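Side-chain contacts in putative secreted cellulose binding protein (Streptomyces coelicolor, PDB 4OY7), which cleaves cellulose oxidatively as a copper-dependent lytic polysaccharide monooxygenase, this chain being its catalytic domain: residues A[12-17]-A[30-35]; A[112-117]-A[154-159]. All blocks are in the same frame, centred on the assembly; numbering follows the deposited sequence. Where two conformers were deposited one is given.

Interaction 1: A[12-17]-A[30-35]; sequences YLCQLD and PACQAA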
# COMPACT_ATOMS: atom_id res chain seq x y z
N TYR A 12 0.76 7.00 0.17
CA TYR A 12 1.26 7.59 1.40
C TYR A 12 2.63 8.22 1.20
O TYR A 12 2.85 9.34 1.55
CB TYR A 12 1.28 6.55 2.53
CG TYR A 12 1.78 7.11 3.83
CD1 TYR A 12 1.06 8.10 4.51
CD2 TYR A 12 2.99 6.69 4.37
CE1 TYR A 12 1.52 8.63 5.71
CE2 TYR A 12 3.44 7.22 5.57
CZ TYR A 12 2.72 8.19 6.23
OH TYR A 12 3.22 8.71 7.44
N LEU A 13 3.54 7.48 0.58
CA LEU A 13 4.87 8.04 0.33
C LEU A 13 4.80 9.21 -0.62
O LEU A 13 5.57 10.14 -0.50
CB LEU A 13 5.84 6.99 -0.18
CG LEU A 13 6.21 5.87 0.80
CD1 LEU A 13 7.27 4.95 0.23
CD2 LEU A 13 6.67 6.42 2.15
N CYS A 14 3.90 9.15 -1.59
CA CYS A 14 3.82 10.25 -2.52
C CYS A 14 3.27 11.50 -1.85
O CYS A 14 3.74 12.62 -2.10
CB CYS A 14 3.04 9.87 -3.77
SG CYS A 14 4.01 8.90 -4.97
N GLN A 15 2.31 11.33 -0.96
CA GLN A 15 1.77 12.48 -0.26
C GLN A 15 2.81 13.08 0.69
O GLN A 15 2.86 14.30 0.83
CB GLN A 15 0.43 12.15 0.40
CG GLN A 15 0.49 11.37 1.69
CD GLN A 15 0.60 12.26 2.93
OE1 GLN A 15 0.14 13.38 2.94
NE2 GLN A 15 1.17 11.71 3.99
N LEU A 16 3.65 12.26 1.32
CA LEU A 16 4.76 12.79 2.13
C LEU A 16 5.75 13.54 1.28
O LEU A 16 6.23 14.57 1.69
CB LEU A 16 5.54 11.70 2.87
CG LEU A 16 4.80 11.00 4.01
CD1 LEU A 16 5.73 9.90 4.52
CD2 LEU A 16 4.36 11.95 5.12
N ASP A 17 6.05 13.01 0.10
CA ASP A 17 6.94 13.68 -0.85
C ASP A 17 6.38 15.01 -1.36
O ASP A 17 7.15 15.91 -1.70
CB ASP A 17 7.22 12.74 -2.04
CG ASP A 17 8.25 13.29 -2.98
OD1 ASP A 17 7.92 13.46 -4.18
OD2 ASP A 17 9.38 13.53 -2.53
N PRO A 30 9.77 11.47 -9.47
CA PRO A 30 9.14 11.56 -10.80
C PRO A 30 7.92 10.68 -11.01
O PRO A 30 7.03 11.06 -11.76
CB PRO A 30 10.28 11.15 -11.76
CG PRO A 30 11.32 10.52 -10.89
CD PRO A 30 11.20 11.17 -9.55
N ALA A 31 7.88 9.51 -10.38
CA ALA A 31 6.70 8.67 -10.45
C ALA A 31 5.52 9.36 -9.72
O ALA A 31 4.39 9.30 -10.16
CB ALA A 31 6.98 7.29 -9.89
N CYS A 32 5.81 10.02 -8.60
CA CYS A 32 4.81 10.79 -7.88
C CYS A 32 4.30 11.97 -8.70
O CYS A 32 3.11 12.22 -8.75
CB CYS A 32 5.34 11.26 -6.53
SG CYS A 32 5.76 9.95 -5.35
N GLN A 33 5.21 12.69 -9.34
CA GLN A 33 4.80 13.78 -10.24
C GLN A 33 3.90 13.26 -11.36
O GLN A 33 2.88 13.88 -11.68
CB GLN A 33 6.00 14.51 -10.83
CG GLN A 33 5.59 15.69 -11.70
CD GLN A 33 4.82 16.75 -10.92
OE1 GLN A 33 3.64 17.02 -11.19
NE2 GLN A 33 5.49 17.35 -9.94
N ALA A 34 4.26 12.12 -11.95
CA ALA A 34 3.48 11.56 -13.04
C ALA A 34 2.09 11.16 -12.57
O ALA A 34 1.12 11.42 -13.27
CB ALA A 34 4.19 10.35 -13.64
N ALA A 35 2.01 10.56 -11.38
CA ALA A 35 0.72 10.14 -10.83
C ALA A 35 -0.13 11.34 -10.46
O ALA A 35 -1.36 11.31 -10.61
CB ALA A 35 0.91 9.25 -9.61

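Interaction 2: A[112-117]-A[154-159]; sequences GDFRVY and GHYYWD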
# COMPACT_ATOMS: atom_id res chain seq x y z
N GLY A 112 -11.12 -6.39 11.53
CA GLY A 112 -10.80 -7.23 10.37
C GLY A 112 -9.36 -7.71 10.34
O GLY A 112 -8.62 -7.60 11.34
N ASP A 113 -9.00 -8.29 9.18
CA ASP A 113 -7.70 -8.90 8.91
C ASP A 113 -6.91 -8.06 7.94
O ASP A 113 -7.47 -7.52 6.95
CB ASP A 113 -7.84 -10.27 8.23
CG ASP A 113 -8.40 -11.34 9.10
OD1 ASP A 113 -8.47 -11.16 10.31
OD2 ASP A 113 -8.75 -12.39 8.52
N PHE A 114 -5.60 -8.01 8.14
CA PHE A 114 -4.68 -7.52 7.16
C PHE A 114 -3.98 -8.69 6.50
O PHE A 114 -3.24 -9.45 7.14
CB PHE A 114 -3.68 -6.60 7.83
CG PHE A 114 -4.29 -5.36 8.39
CD1 PHE A 114 -4.77 -5.31 9.69
CD2 PHE A 114 -4.38 -4.21 7.61
CE1 PHE A 114 -5.35 -4.16 10.21
CE2 PHE A 114 -4.97 -3.06 8.11
CZ PHE A 114 -5.45 -3.02 9.41
N ARG A 115 -4.24 -8.85 5.20
CA ARG A 115 -3.63 -9.93 4.41
C ARG A 115 -2.43 -9.33 3.74
O ARG A 115 -2.60 -8.43 2.90
CB ARG A 115 -4.61 -10.45 3.37
CG ARG A 115 -5.81 -11.14 3.98
CD ARG A 115 -6.86 -11.48 2.97
NE ARG A 115 -8.08 -12.02 3.57
CZ ARG A 115 -9.16 -12.32 2.87
NH1 ARG A 115 -9.18 -12.18 1.54
NH2 ARG A 115 -10.22 -12.81 3.52
N VAL A 116 -1.26 -9.86 4.08
CA VAL A 116 0.01 -9.28 3.65
C VAL A 116 0.70 -10.22 2.65
O VAL A 116 0.95 -11.39 2.95
CB VAL A 116 0.93 -9.01 4.86
CG1 VAL A 116 2.27 -8.43 4.40
CG2 VAL A 116 0.24 -8.11 5.91
N TYR A 117 1.04 -9.67 1.48
CA TYR A 117 1.64 -10.42 0.36
C TYR A 117 2.95 -9.82 -0.13
O TYR A 117 3.14 -8.61 -0.11
CB TYR A 117 0.70 -10.48 -0.84
CG TYR A 117 -0.72 -10.96 -0.60
CD1 TYR A 117 -1.67 -10.14 0.00
CD2 TYR A 117 -1.13 -12.18 -1.06
CE1 TYR A 117 -2.99 -10.57 0.17
CE2 TYR A 117 -2.43 -12.63 -0.90
CZ TYR A 117 -3.37 -11.81 -0.30
OH TYR A 117 -4.67 -12.31 -0.14
N GLY A 154 -1.60 8.25 13.36
CA GLY A 154 -2.27 7.12 13.99
C GLY A 154 -2.15 5.87 13.15
O GLY A 154 -2.18 5.94 11.91
N HIS A 155 -1.98 4.73 13.81
CA HIS A 155 -1.81 3.49 13.06
C HIS A 155 -2.04 2.23 13.87
O HIS A 155 -1.87 2.18 15.10
CB HIS A 155 -0.40 3.44 12.48
CG HIS A 155 0.66 3.51 13.52
ND1 HIS A 155 1.06 4.70 14.09
CD2 HIS A 155 1.36 2.54 14.15
CE1 HIS A 155 1.97 4.46 15.01
NE2 HIS A 155 2.19 3.15 15.05
N TYR A 156 -2.44 1.20 13.13
CA TYR A 156 -2.28 -0.19 13.56
C TYR A 156 -0.80 -0.54 13.48
O TYR A 156 -0.05 0.06 12.73
CB TYR A 156 -3.08 -1.11 12.64
CG TYR A 156 -4.58 -0.89 12.66
CD1 TYR A 156 -5.39 -1.55 13.59
CD2 TYR A 156 -5.20 -0.05 11.74
CE1 TYR A 156 -6.76 -1.35 13.59
CE2 TYR A 156 -6.57 0.15 11.74
CZ TYR A 156 -7.34 -0.52 12.65
OH TYR A 156 -8.69 -0.31 12.64
N TYR A 157 -0.37 -1.50 14.28
CA TYR A 157 1.01 -1.88 14.35
C TYR A 157 1.09 -3.39 14.62
O TYR A 157 0.32 -3.96 15.42
CB TYR A 157 1.83 -1.08 15.40
CG TYR A 157 1.46 -1.28 16.85
CD1 TYR A 157 2.05 -2.28 17.59
CD2 TYR A 157 0.57 -0.44 17.49
CE1 TYR A 157 1.75 -2.46 18.93
CE2 TYR A 157 0.27 -0.60 18.83
CZ TYR A 157 0.86 -1.62 19.54
OH TYR A 157 0.54 -1.81 20.87
N TRP A 158 2.07 -4.00 13.96
CA TRP A 158 2.43 -5.41 14.13
C TRP A 158 3.83 -5.67 13.59
O TRP A 158 4.41 -4.81 12.94
CB TRP A 158 1.43 -6.33 13.45
CG TRP A 158 1.36 -6.29 11.94
CD1 TRP A 158 2.09 -7.05 11.07
CD2 TRP A 158 0.48 -5.48 11.13
NE1 TRP A 158 1.72 -6.77 9.77
CE2 TRP A 158 0.73 -5.82 9.78
CE3 TRP A 158 -0.52 -4.52 11.43
CZ2 TRP A 158 0.04 -5.24 8.72
CZ3 TRP A 158 -1.21 -3.94 10.37
CH2 TRP A 158 -0.93 -4.31 9.03
N ASP A 159 4.38 -6.84 13.88
CA ASP A 159 5.70 -7.21 13.39
C ASP A 159 5.58 -8.11 12.16
O ASP A 159 4.67 -8.94 12.11
CB ASP A 159 6.48 -7.98 14.46
CG ASP A 159 6.79 -7.16 15.69
OD1 ASP A 159 7.16 -5.97 15.54
OD2 ASP A 159 6.73 -7.74 16.81

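Interaction 1: A[12-17]-A[30-35]
Cys14 and Cys32 mark where helix 10-18 and helix 30-39 come closest, their CA atoms 5.5 Å apart with no backbone hydrogen bond across the gap. The two sulfurs are joined covalently, Cys14 SG to Cys32 SG at 2.1 Å, and the bridge twists by -79° about the S-S bond, near the quarter turn that a relaxed disulfide prefers. In both cysteines the sulfur stands opposite the carbonyl carbon and next to the backbone N (chi1 -79° in Cys14, -63° in Cys32), a position that suits a helix because it keeps SG clear of the preceding turn. In this secreted AA10 monooxygenase domain the disulfide ties together two helices packed outside the beta-sandwich core, closing off the intervening chain, which is almost wholly loop. Cysteine suits the spot as a short, apolar link; Leu44 of helix 42-45 packs on Cys14 and Pro90 on Cys32. One turn beyond Cys14, Asp17 extends its carboxylate beside the bridge, OD1 lying 4.1 Å from Cys32 CB. That approach is a loose one; the polar work of OD1 is to accept hydrogen bonds from the backbone N atoms of Thr28 and Asn29, which lead into the second helix.

Interaction 2: A[112-117]-A[154-159]
Phe114 reaches from strand 112-119 into the space between two sheets and meets both Tyr156 and Trp158 of strand 155-161. Its ring projects from a CG set opposite the carbonyl carbon (chi1 -65°), which carries CZ toward Tyr156 and lays one face against the indole. Trp158 CH2 sits over that face toward its rim, 3.6 Å from Phe114 CG, with the planes too tilted for a stack. At its far end Phe114 makes an edge-to-face contact, the planes at 58°. Its CZ lies over the face of the Tyr156 ring, toward the rim, 3.8 Å from Tyr156 CD2. This is sandwich packing between the two sheets of the immunoglobulin-like core of AA10 enzymes. The axes of the two strand segments cross at -55°, and their closest approach is 10.8 Å, a gap that the aromatic rings span. Trp176 stacks on Phe114 and also meets Tyr156, enlarging the aromatic cluster. Replacing Phe114 with an alanine here would probably open a gap between the sheets and leave the Tyr156 face and the Trp158 six-membered ring without their shared partner. Two residues on, the smaller, branched Val116 places CG2 4.0 Å from Trp158 CZ2, filling the space beside the indole. The polar atoms of the two buried aromatic residues opposite have partners: Trp158 NE1 is hydrogen-bonded to Gln138 OE1, while Tyr156 OH is bonded to the backbone N of copper ligand His110, linking the hydrophobic core to the metal site.

How the interactions relate
Both contacts are buried, yet they lie on opposite sides of the chain's centre, 23 Å apart between centres, and share no strand or helix. Interaction 2 belongs to the hydrophobic core, where two sheets face one another and cohesion comes from a few aromatic and aliphatic contacts spread over 197 Å². Interaction 1 joins two helices outside the sheets; it buries 159 Å² and depends on one covalent bond, suited to a region with little regular structure between its segments. Only interaction 2 approaches the copper, the nearest side-chain atom of Tyr156 being about 8 Å from the ion. Near interaction 1, Asp17 lies about 8 Å, side chain to side chain, from Asp26, which binds calcium in another structure of this protein.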